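Local coordinates for protein phytoene synthase (PDB 5IYS) that probably joins two prenyl diphosphates head to head, as dehydrosqualene and phytoene synthases do, and binds a thio analogue of farnesyl diphosphate together with magnesium, at residues A66-L71 against D108-Q113; C52-D57 against P87-L92; L76-N79 against V83-D86. All blocks are in the same frame, centred on the assembly; numbering follows the deposited sequence.

All three contacts belong to one side of an all-helical prenyl synthase fold and are built from four successive helices, 39-60, 65-80, 87-98 and 104-116, and the loop between 65-80 and 87-98. Interactions 1 and 2 interleave along the chain, whereas interaction 3 lies within the span that each of them brackets. The centre of interaction 2 is about 11 Å from the centres of both others, which are themselves about 14 Å apart. Ala-55 joins the first two, touching Leu-71 and Leu-110, and interactions 1 and 2 both reach the same ligand. Interaction 3 is distant from the magnesium site; the series therefore runs from the reaction pocket out to a peripheral helix connection.

Interaction 1: residues A66-L71 against D108-Q113; sequences AGLRQL and DMLTGQ. With FPS (S-[(2E,6E)-3,7,11-trimethyldodeca-2,6,10-trienyl] trihydrogen thiodiphosphate), chain H.
Leu-68 and Leu-110 face each other with CA atoms 7.5 Å apart, on helical segments that run nearly antiparallel (167°) with axes approaching to 10.9 Å. This is helix packing in the all-alpha terpenoid synthase fold, and it illustrates how an apolar seam can back a ligand pocket. The wide axis separation is bridged mainly by leucine branches, with CB of Gln-113 joining them. Leu-110 sends CD2 between two partners: CD2 of Leu-71, 3.9 Å away and crossing at about a right angle, and CD1 of Leu-68, 4.1 Å away. Leu-110 turns its CG away from its own carbonyl carbon (chi1 -60°), and from there its CD2 reaches both opposing leucines. The other methyl of Leu-68, CD2, rests on CB of Gln-113 at 3.9 Å. Ala-55 and Ile-59 of helix 39-60 touch parts of the same cluster, so a third helix also packs on it.

Gln-113 divides its labour. Its CB belongs to the leucine seam, but a bend at chi2 (-64°) turns the amide away from helix 65-80 and toward the ligand pocket. There NE2 makes weak hydrogen bonds with SD of Met-109, one turn earlier, and with OD1 of the magnesium ligand Asp-56, an arrangement that could help hold the amide in place behind the metal site. Met-109, bent at chi2 and chi3, lines the same pocket. The farnesyl chain meets both residues: NE2 of Gln-113 lies 3.6 Å from its C5, and CE of Met-109 lies 3.6 Å from its C6.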
loop_
_atom_site.group_PDB
_atom_site.type_symbol
_atom_site.label_atom_id
_atom_site.label_comp_id
_atom_site.label_asym_id
_atom_site.label_seq_id
_atom_site.Cartn_x
_atom_site.Cartn_y
_atom_site.Cartn_z
ATOM N N ALA A 66 15.647 -8.844 14.037
ATOM C CA ALA A 66 16.549 -7.939 14.753
ATOM C C ALA A 66 16.702 -6.586 14.036
ATOM O O ALA A 66 16.942 -5.553 14.667
ATOM C CB ALA A 66 17.902 -8.591 14.963
ATOM N N GLY A 67 16.601 -6.603 12.710
ATOM C CA GLY A 67 16.521 -5.364 11.941
ATOM C C GLY A 67 15.229 -4.620 12.252
ATOM O O GLY A 67 15.224 -3.397 12.426
ATOM N N LEU A 68 14.142 -5.370 12.408
ATOM C CA LEU A 68 12.844 -4.731 12.610
ATOM C C LEU A 68 12.771 -4.143 14.011
ATOM O O LEU A 68 12.282 -3.030 14.175
ATOM C CB LEU A 68 11.674 -5.680 12.326
ATOM C CG LEU A 68 10.271 -5.066 12.233
ATOM C CD1 LEU A 68 10.184 -4.049 11.110
ATOM C CD2 LEU A 68 9.215 -6.153 12.033
ATOM N N ARG A 69 13.417 -4.795 14.976
ATOM C CA ARG A 69 13.600 -4.205 16.310
ATOM C C ARG A 69 14.370 -2.885 16.350
ATOM O O ARG A 69 14.048 -1.997 17.140
ATOM C CB ARG A 69 14.273 -5.199 17.269
ATOM C CG ARG A 69 13.300 -6.234 17.836
ATOM C CD ARG A 69 13.920 -7.098 18.937
ATOM N NE ARG A 69 15.038 -7.917 18.476
ATOM C CZ ARG A 69 14.919 -9.138 17.961
ATOM N NH1 ARG A 69 13.726 -9.704 17.831
ATOM N NH2 ARG A 69 16.002 -9.804 17.580
ATOM N N GLN A 70 15.495 -2.828 15.644
ATOM C CA GLN A 70 16.246 -1.585 15.537
ATOM C C GLN A 70 15.380 -0.454 14.967
ATOM O O GLN A 70 15.542 0.708 15.330
ATOM C CB GLN A 70 17.434 -1.759 14.600
ATOM C CG GLN A 70 18.128 -0.423 14.383
ATOM C CD GLN A 70 19.280 -0.474 13.400
ATOM O OE1 GLN A 70 19.344 -1.358 12.539
ATOM N NE2 GLN A 70 20.180 0.510 13.499
ATOM N N LEU A 71 14.599 -0.789 13.947
ATOM C CA LEU A 71 13.714 0.169 13.295
ATOM C C LEU A 71 12.681 0.645 14.314
ATOM O O LEU A 71 12.353 1.828 14.364
ATOM C CB LEU A 71 13.053 -0.457 12.051
ATOM C CG LEU A 71 12.178 0.449 11.189
ATOM C CD1 LEU A 71 12.996 1.660 10.762
ATOM C CD2 LEU A 71 11.639 -0.257 9.950
ATOM N N ASP A 108 1.856 1.212 13.990
ATOM C CA ASP A 108 0.964 0.183 13.452
ATOM C C ASP A 108 1.595 -0.635 12.313
ATOM O O ASP A 108 1.391 -1.838 12.236
ATOM C CB ASP A 108 -0.392 0.785 13.018
ATOM C CG ASP A 108 -1.239 1.264 14.194
ATOM O OD1 ASP A 108 -0.945 0.830 15.334
ATOM O OD2 ASP A 108 -2.233 2.030 13.994
ATOM N N MET A 109 2.218 0.028 11.340
ATOM C CA MET A 109 2.972 -0.662 10.298
ATOM C C MET A 109 4.005 -1.653 10.867
ATOM O O MET A 109 4.082 -2.794 10.411
ATOM C CB MET A 109 3.647 0.374 9.375
ATOM C CG MET A 109 4.632 -0.173 8.310
ATOM S SD MET A 109 3.851 -1.361 7.205
ATOM C CE MET A 109 3.044 -0.317 5.975
ATOM N N LEU A 110 4.808 -1.233 11.840
ATOM C CA LEU A 110 5.842 -2.145 12.352
ATOM C C LEU A 110 5.151 -3.337 13.034
ATOM O O LEU A 110 5.654 -4.444 13.010
ATOM C CB LEU A 110 6.745 -1.427 13.350
ATOM C CG LEU A 110 7.441 -0.222 12.696
ATOM C CD1 LEU A 110 8.558 0.291 13.598
ATOM C CD2 LEU A 110 8.000 -0.633 11.342
ATOM N N THR A 111 4.007 -3.099 13.673
ATOM C CA THR A 111 3.309 -4.164 14.404
ATOM C C THR A 111 2.751 -5.171 13.411
ATOM O O THR A 111 2.798 -6.389 13.638
ATOM C CB THR A 111 2.103 -3.566 15.168
ATOM O OG1 THR A 111 2.591 -2.696 16.190
ATOM C CG2 THR A 111 1.232 -4.662 15.775
ATOM N N GLY A 112 2.271 -4.667 12.272
ATOM C CA GLY A 112 1.786 -5.547 11.229
ATOM C C GLY A 112 2.924 -6.339 10.609
ATOM O O GLY A 112 2.805 -7.550 10.373
ATOM N N GLN A 113 4.021 -5.664 10.302
ATOM C CA GLN A 113 5.176 -6.389 9.766
ATOM C C GLN A 113 5.626 -7.505 10.702
ATOM O O GLN A 113 6.068 -8.557 10.242
ATOM C CB GLN A 113 6.346 -5.461 9.472
ATOM C CG GLN A 113 6.067 -4.469 8.366
ATOM C CD GLN A 113 5.838 -5.159 7.039
ATOM O OE1 GLN A 113 6.412 -6.202 6.773
ATOM N NE2 GLN A 113 4.886 -4.664 6.275
HETATM C C1 FPS H . 3.513 -4.366 -0.140
HETATM S S1 FPS H . 2.397 -5.709 0.120
HETATM C C2 FPS H . 4.036 -3.886 1.192
HETATM C C3 FPS H . 3.310 -3.227 2.113
HETATM C C4 FPS H . 1.833 -2.967 1.976
HETATM C C5 FPS H . 4.017 -2.776 3.371
HETATM C C6 FPS H . 4.916 -1.568 3.109
HETATM C C7 FPS H . 4.180 -0.507 2.308
HETATM C C8 FPS H . 4.746 0.080 1.243
HETATM C C10 FPS H . 3.906 1.076 0.481
HETATM C C9 FPS H . 6.122 -0.312 0.772
HETATM C C11 FPS H . 4.088 2.499 0.959
HETATM C C12 FPS H . 3.513 3.320 -0.188
HETATM C C13 FPS H . 3.418 4.663 -0.184
HETATM C C14 FPS H . 3.880 5.518 0.957
HETATM C C15 FPS H . 2.808 5.330 -1.376
HETATM P PA FPS H . 3.704 -7.265 -0.078
HETATM O O1A FPS H . 4.754 -7.160 0.965
HETATM O O2A FPS H . 2.893 -8.640 0.123
HETATM O O3A FPS H . 4.159 -7.314 -1.633
HETATM P PB FPS H . 5.585 -6.977 -2.258
HETATM O O1B FPS H . 6.065 -8.274 -2.850
HETATM O O2B FPS H . 6.598 -6.487 -1.246
HETATM O O3B FPS H . 5.354 -5.903 -3.300
#

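Interaction 2: residues C52-D57 against P87-L92; sequences CRRADD and PVWRAL. With MG (magnesium ion), chain E; MG (magnesium ion), chain F; FPS (S-[(2E,6E)-3,7,11-trimethyldodeca-2,6,10-trienyl] trihydrogen thiodiphosphate), chain H; FPS (S-[(2E,6E)-3,7,11-trimethyldodeca-2,6,10-trienyl] trihydrogen thiodiphosphate), chain G.
Arg-54 lays one face of its guanidinium over the isopropyl group of Val-88, NH2 coming to 3.4 Å from CG2, the two side chains running alongside each other with opposite headings. The arginine is extended through its first two torsions (chi1 170°), which reaches toward helix 87-98, and a bend at chi3 (-61°) then turns the guanidinium. NH1 lies obliquely to the indole of Trp-89; its salt bridge goes to Asp-86, just before that helix, while Trp-89 NE1 is hydrogen-bonded to OE1 of Gln-74.

The adjoining residues point to a different task. Asp-56 bridges two magnesium ions, with OD1 2.1 Å from one and OD2 2.2 Å from the other, and O1A of one of the two bound thiodiphosphates (chain H) also binds both. Asp-60 completes the metal site, consistent with the aspartate-rich motif of this superfamily. Arg-53 NH1 donates an almost straight bond (168°) to O2B of that molecule and forms salt bridges with Asp-56 and Asp-57, so cation, carboxylates and diphosphate are knit into one network. Cys-52 CB touches its farnesyl chain at C7, 3.5 Å away.

Helix 39-60 thus faces the reaction pocket on one side and helix 87-98 on another, with Tyr-18 of helix 13-26 touching Arg-54 and Val-88, and Leu-71 of helix 65-80 touching Arg-54 and Trp-89.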
loop_
_atom_site.group_PDB
_atom_site.type_symbol
_atom_site.label_atom_id
_atom_site.label_comp_id
_atom_site.label_asym_id
_atom_site.label_seq_id
_atom_site.Cartn_x
_atom_site.Cartn_y
_atom_site.Cartn_z
ATOM N N CYS A 52 8.307 2.695 4.877
ATOM C CA CYS A 52 7.505 1.470 4.695
ATOM C C CYS A 52 8.297 0.338 4.022
ATOM O O CYS A 52 8.193 -0.849 4.379
ATOM C CB CYS A 52 6.259 1.781 3.872
ATOM S SG CYS A 52 5.079 2.860 4.734
ATOM N N ARG A 53 8.921 0.682 2.904
ATOM C CA ARG A 53 9.699 -0.296 2.121
ATOM C C ARG A 53 10.782 -0.936 2.982
ATOM O O ARG A 53 10.989 -2.155 2.923
ATOM C CB ARG A 53 10.314 0.397 0.892
ATOM C CG ARG A 53 11.014 -0.480 -0.161
ATOM C CD ARG A 53 10.456 -1.893 -0.361
ATOM N NE ARG A 53 9.212 -1.941 -1.128
ATOM C CZ ARG A 53 8.429 -3.010 -1.236
ATOM N NH1 ARG A 53 8.725 -4.145 -0.602
ATOM N NH2 ARG A 53 7.342 -2.945 -1.990
ATOM N N ARG A 54 11.413 -0.145 3.845
ATOM C CA ARG A 54 12.474 -0.685 4.712
ATOM C C ARG A 54 11.921 -1.672 5.731
ATOM O O ARG A 54 12.427 -2.800 5.853
ATOM C CB ARG A 54 13.273 0.429 5.412
ATOM C CG ARG A 54 14.204 -0.122 6.489
ATOM C CD ARG A 54 14.950 0.972 7.269
ATOM N NE ARG A 54 15.790 1.784 6.398
ATOM C CZ ARG A 54 16.421 2.887 6.790
ATOM N NH1 ARG A 54 16.396 3.273 8.066
ATOM N NH2 ARG A 54 17.133 3.564 5.903
ATOM N N ALA A 55 10.788 -1.326 6.350
ATOM C CA ALA A 55 10.175 -2.200 7.348
ATOM C C ALA A 55 9.752 -3.513 6.703
ATOM O O ALA A 55 9.854 -4.587 7.305
ATOM C CB ALA A 55 8.969 -1.529 7.997
ATOM N N ASP A 56 9.223 -3.427 5.494
ATOM C CA ASP A 56 8.667 -4.604 4.831
ATOM C C ASP A 56 9.734 -5.553 4.269
ATOM O O ASP A 56 9.543 -6.779 4.202
ATOM C CB ASP A 56 7.739 -4.175 3.704
ATOM C CG ASP A 56 7.143 -5.361 2.960
ATOM O OD1 ASP A 56 6.094 -5.901 3.393
ATOM O OD2 ASP A 56 7.724 -5.729 1.923
ATOM N N ASP A 57 10.815 -4.974 3.765
ATOM C CA ASP A 57 11.875 -5.775 3.164
ATOM C C ASP A 57 12.588 -6.530 4.273
ATOM O O ASP A 57 12.873 -7.726 4.140
ATOM C CB ASP A 57 12.865 -4.869 2.446
ATOM C CG ASP A 57 12.408 -4.526 1.053
ATOM O OD1 ASP A 57 11.382 -5.094 0.621
ATOM O OD2 ASP A 57 13.068 -3.686 0.408
ATOM N N PRO A 87 19.237 8.813 6.863
ATOM C CA PRO A 87 18.618 9.600 5.788
ATOM C C PRO A 87 17.091 9.582 5.819
ATOM O O PRO A 87 16.471 10.607 5.541
ATOM C CB PRO A 87 19.098 8.932 4.494
ATOM C CG PRO A 87 19.894 7.733 4.898
ATOM C CD PRO A 87 20.180 7.794 6.364
ATOM N N VAL A 88 16.514 8.394 6.018
ATOM C CA VAL A 88 15.071 8.237 5.996
ATOM C C VAL A 88 14.452 8.970 7.161
ATOM O O VAL A 88 13.504 9.721 6.989
ATOM C CB VAL A 88 14.649 6.749 6.004
ATOM C CG1 VAL A 88 13.120 6.607 6.117
ATOM C CG2 VAL A 88 15.096 6.069 4.726
ATOM N N TRP A 89 15.090 8.881 8.320
ATOM C CA TRP A 89 14.575 9.555 9.512
ATOM C C TRP A 89 14.775 11.063 9.456
ATOM O O TRP A 89 13.875 11.808 9.846
ATOM C CB TRP A 89 15.223 8.980 10.783
ATOM C CG TRP A 89 14.686 7.615 11.122
ATOM C CD1 TRP A 89 15.359 6.436 11.064
ATOM C CD2 TRP A 89 13.334 7.291 11.502
ATOM N NE1 TRP A 89 14.538 5.398 11.440
ATOM C CE2 TRP A 89 13.276 5.895 11.683
ATOM C CE3 TRP A 89 12.168 8.047 11.680
ATOM C CZ2 TRP A 89 12.110 5.247 12.122
ATOM C CZ3 TRP A 89 11.000 7.410 12.084
ATOM C CH2 TRP A 89 10.968 6.014 12.267
ATOM N N ARG A 90 15.858 11.507 8.815
ATOM C CA ARG A 90 16.092 12.951 8.643
ATOM C C ARG A 90 15.073 13.560 7.660
ATOM O O ARG A 90 14.472 14.621 7.931
ATOM C CB ARG A 90 17.530 13.260 8.188
ATOM C CG ARG A 90 18.586 13.164 9.337
ATOM C CD ARG A 90 19.949 13.597 8.866
ATOM N NE ARG A 90 20.335 12.958 7.613
ATOM C CZ ARG A 90 21.265 12.011 7.506
ATOM N NH1 ARG A 90 21.932 11.627 8.581
ATOM N NH2 ARG A 90 21.548 11.466 6.322
ATOM N N ALA A 91 14.810 12.850 6.566
ATOM C CA ALA A 91 13.751 13.299 5.638
ATOM C C ALA A 91 12.400 13.295 6.352
ATOM O O ALA A 91 11.635 14.261 6.256
ATOM C CB ALA A 91 13.694 12.365 4.399
ATOM N N LEU A 92 12.108 12.230 7.102
ATOM C CA LEU A 92 10.860 12.211 7.865
ATOM C C LEU A 92 10.738 13.314 8.895
ATOM O O LEU A 92 9.654 13.870 9.067
ATOM C CB LEU A 92 10.561 10.853 8.511
ATOM C CG LEU A 92 10.155 9.711 7.568
ATOM C CD1 LEU A 92 10.118 8.452 8.430
ATOM C CD2 LEU A 92 8.800 10.023 6.884
HETATM MG MG MG E . 4.868 -7.593 3.261
HETATM MG MG MG F . 6.968 -7.473 0.764
HETATM C C1 FPS H . 3.513 -4.366 -0.140
HETATM S S1 FPS H . 2.397 -5.709 0.120
HETATM C C2 FPS H . 4.036 -3.886 1.192
HETATM C C3 FPS H . 3.310 -3.227 2.113
HETATM C C4 FPS H . 1.833 -2.967 1.976
HETATM C C5 FPS H . 4.017 -2.776 3.371
HETATM C C6 FPS H . 4.916 -1.568 3.109
HETATM C C7 FPS H . 4.180 -0.507 2.308
HETATM C C8 FPS H . 4.746 0.080 1.243
HETATM C C10 FPS H . 3.906 1.076 0.481
HETATM C C9 FPS H . 6.122 -0.312 0.772
HETATM C C11 FPS H . 4.088 2.499 0.959
HETATM C C12 FPS H . 3.513 3.320 -0.188
HETATM C C13 FPS H . 3.418 4.663 -0.184
HETATM C C14 FPS H . 3.880 5.518 0.957
HETATM C C15 FPS H . 2.808 5.330 -1.376
HETATM P PA FPS H . 3.704 -7.265 -0.078
HETATM O O1A FPS H . 4.754 -7.160 0.965
HETATM O O2A FPS H . 2.893 -8.640 0.123
HETATM O O3A FPS H . 4.159 -7.314 -1.633
HETATM P PB FPS H . 5.585 -6.977 -2.258
HETATM O O1B FPS H . 6.065 -8.274 -2.850
HETATM O O2B FPS H . 6.598 -6.487 -1.246
HETATM O O3B FPS H . 5.354 -5.903 -3.300
HETATM C C1 FPS G . 2.052 -1.898 -2.562
HETATM S S1 FPS G . 3.668 -1.305 -2.228
HETATM C C2 FPS G . 1.198 -1.060 -1.628
HETATM C C3 FPS G . 0.093 -1.505 -1.003
HETATM C C4 FPS G . -0.403 -2.903 -1.221
HETATM C C5 FPS G . -0.706 -0.601 -0.085
HETATM C C6 FPS G . -0.148 0.812 0.080
HETATM C C7 FPS G . -1.228 1.688 0.683
HETATM C C8 FPS G . -1.385 2.977 0.332
HETATM C C10 FPS G . -2.416 3.782 1.094
HETATM C C9 FPS G . -0.541 3.657 -0.719
HETATM C C11 FPS G . -3.405 4.399 0.101
HETATM C C12 FPS G . -4.349 5.361 0.804
HETATM C C13 FPS G . -4.154 6.696 0.903
HETATM C C14 FPS G . -5.180 7.553 1.598
HETATM C C15 FPS G . -2.947 7.374 0.307
HETATM P PA FPS G . 4.974 -1.752 -3.763
HETATM O O1A FPS G . 6.077 -0.790 -3.824
HETATM O O2A FPS G . 5.612 -3.140 -3.227
HETATM O O3A FPS G . 4.302 -2.095 -5.169
HETATM P PB FPS G . 3.867 -3.645 -5.388
HETATM O O1B FPS G . 4.949 -4.402 -6.107
HETATM O O2B FPS G . 2.548 -3.529 -6.115
HETATM O O3B FPS G . 3.624 -4.397 -4.097
HETATM O O HOH W 1 9.035 -7.483 0.628
HETATM O O HOH W 2 3.718 -9.598 2.838
HETATM O O HOH W 3 2.972 -6.293 3.626
HETATM O O HOH W 4 5.215 -7.989 5.373
HETATM O O HOH W 5 6.894 -9.407 -0.507
#

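Interaction 3: residues L76-N79 against V83-D86; sequences LDFN and VPND
Phe-78 turns the edge of its ring toward Pro-84, and the two side chains cross at about a right angle, with CD1 of the phenylalanine 4.1 Å from CD of the proline. This is the turn of a helix-loop-helix connection: helix 65-80 ends, a short loop doubles back, and helix 87-98 begins. The same CD1 also meets Val-83, whose CG2 approaches obliquely at 4.4 Å, so a single corner of the ring serves both loop residues. The CA atoms of Phe-78 and Val-83 lie 4.8 Å apart, the closest approach of CA atoms between the two segments.

The phenylalanine is buried, whereas Val-83 lies at the exposed side of the contact. Two aromatic partners from helix 87-98 add to the packing: Phe-96 meets the ring edge-to-face, and the indole of Trp-89 meets it with the planes at about 40°. The contact is plain apolar packing, away from the ligand and metal sites. Beyond Pro-84 the chain passes through an inverse gamma turn centred on Asn-85 and reaches Asp-86, the N-cap of the next helix, whose OD1 accepts the backbone N-H of Trp-89.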
loop_
_atom_site.group_PDB
_atom_site.type_symbol
_atom_site.label_atom_id
_atom_site.label_comp_id
_atom_site.label_asym_id
_atom_site.label_seq_id
_atom_site.Cartn_x
_atom_site.Cartn_y
_atom_site.Cartn_z
ATOM N N LEU A 76 10.656 4.864 18.177
ATOM C CA LEU A 76 10.390 5.306 19.540
ATOM C C LEU A 76 11.178 6.575 19.833
ATOM O O LEU A 76 10.652 7.508 20.440
ATOM C CB LEU A 76 10.708 4.236 20.597
ATOM C CG LEU A 76 9.741 3.040 20.671
ATOM C CD1 LEU A 76 10.398 1.838 21.358
ATOM C CD2 LEU A 76 8.410 3.390 21.362
ATOM N N ASP A 77 12.419 6.626 19.390
ATOM C CA ASP A 77 13.229 7.827 19.610
ATOM C C ASP A 77 12.591 9.016 18.897
ATOM O O ASP A 77 12.525 10.129 19.434
ATOM C CB ASP A 77 14.671 7.615 19.115
ATOM C CG ASP A 77 15.539 6.797 20.094
ATOM O OD1 ASP A 77 15.182 6.642 21.283
ATOM O OD2 ASP A 77 16.621 6.327 19.673
ATOM N N PHE A 78 12.236 8.796 17.632
ATOM C CA PHE A 78 11.677 9.823 16.787
ATOM C C PHE A 78 10.421 10.361 17.474
ATOM O O PHE A 78 10.220 11.570 17.549
ATOM C CB PHE A 78 11.246 9.194 15.450
ATOM C CG PHE A 78 10.785 10.201 14.430
ATOM C CD1 PHE A 78 11.708 10.917 13.681
ATOM C CD2 PHE A 78 9.432 10.415 14.215
ATOM C CE1 PHE A 78 11.294 11.789 12.677
ATOM C CE2 PHE A 78 9.000 11.335 13.265
ATOM C CZ PHE A 78 9.917 12.039 12.510
ATOM N N ASN A 79 9.578 9.444 17.927
ATOM C CA ASN A 79 8.351 9.765 18.643
ATOM C C ASN A 79 8.596 10.647 19.866
ATOM O O ASN A 79 7.809 11.548 20.161
ATOM C CB ASN A 79 7.638 8.471 19.058
ATOM C CG ASN A 79 6.284 8.726 19.669
ATOM O OD1 ASN A 79 5.456 9.422 19.095
ATOM N ND2 ASN A 79 6.045 8.161 20.855
ATOM N N VAL A 83 15.583 12.668 16.816
ATOM C CA VAL A 83 15.650 12.185 15.435
ATOM C C VAL A 83 16.878 11.301 15.176
ATOM O O VAL A 83 18.008 11.780 15.262
ATOM C CB VAL A 83 15.691 13.387 14.447
ATOM C CG1 VAL A 83 15.749 12.898 13.012
ATOM C CG2 VAL A 83 14.431 14.272 14.656
ATOM N N PRO A 84 16.674 10.032 14.779
ATOM C CA PRO A 84 17.804 9.186 14.416
ATOM C C PRO A 84 18.618 9.803 13.290
ATOM O O PRO A 84 18.067 10.490 12.419
ATOM C CB PRO A 84 17.125 7.906 13.923
ATOM C CG PRO A 84 15.867 7.868 14.721
ATOM C CD PRO A 84 15.403 9.298 14.646
ATOM N N ASN A 85 19.932 9.611 13.315
ATOM C CA ASN A 85 20.769 10.361 12.361
ATOM C C ASN A 85 20.966 9.419 11.172
ATOM O O ASN A 85 21.882 8.597 11.187
ATOM C CB ASN A 85 22.108 10.762 13.003
ATOM C CG ASN A 85 22.771 11.942 12.307
ATOM O OD1 ASN A 85 22.273 12.475 11.309
ATOM N ND2 ASN A 85 23.882 12.399 12.878
ATOM N N ASP A 86 20.007 9.443 10.241
ATOM C CA ASP A 86 19.783 8.387 9.243
ATOM C C ASP A 86 18.915 9.034 8.145
ATOM O O ASP A 86 18.012 9.786 8.476
ATOM C CB ASP A 86 18.984 7.253 9.909
ATOM C CG ASP A 86 18.349 6.293 8.901
ATOM O OD1 ASP A 86 17.523 6.695 8.046
ATOM O OD2 ASP A 86 18.607 5.083 9.023
#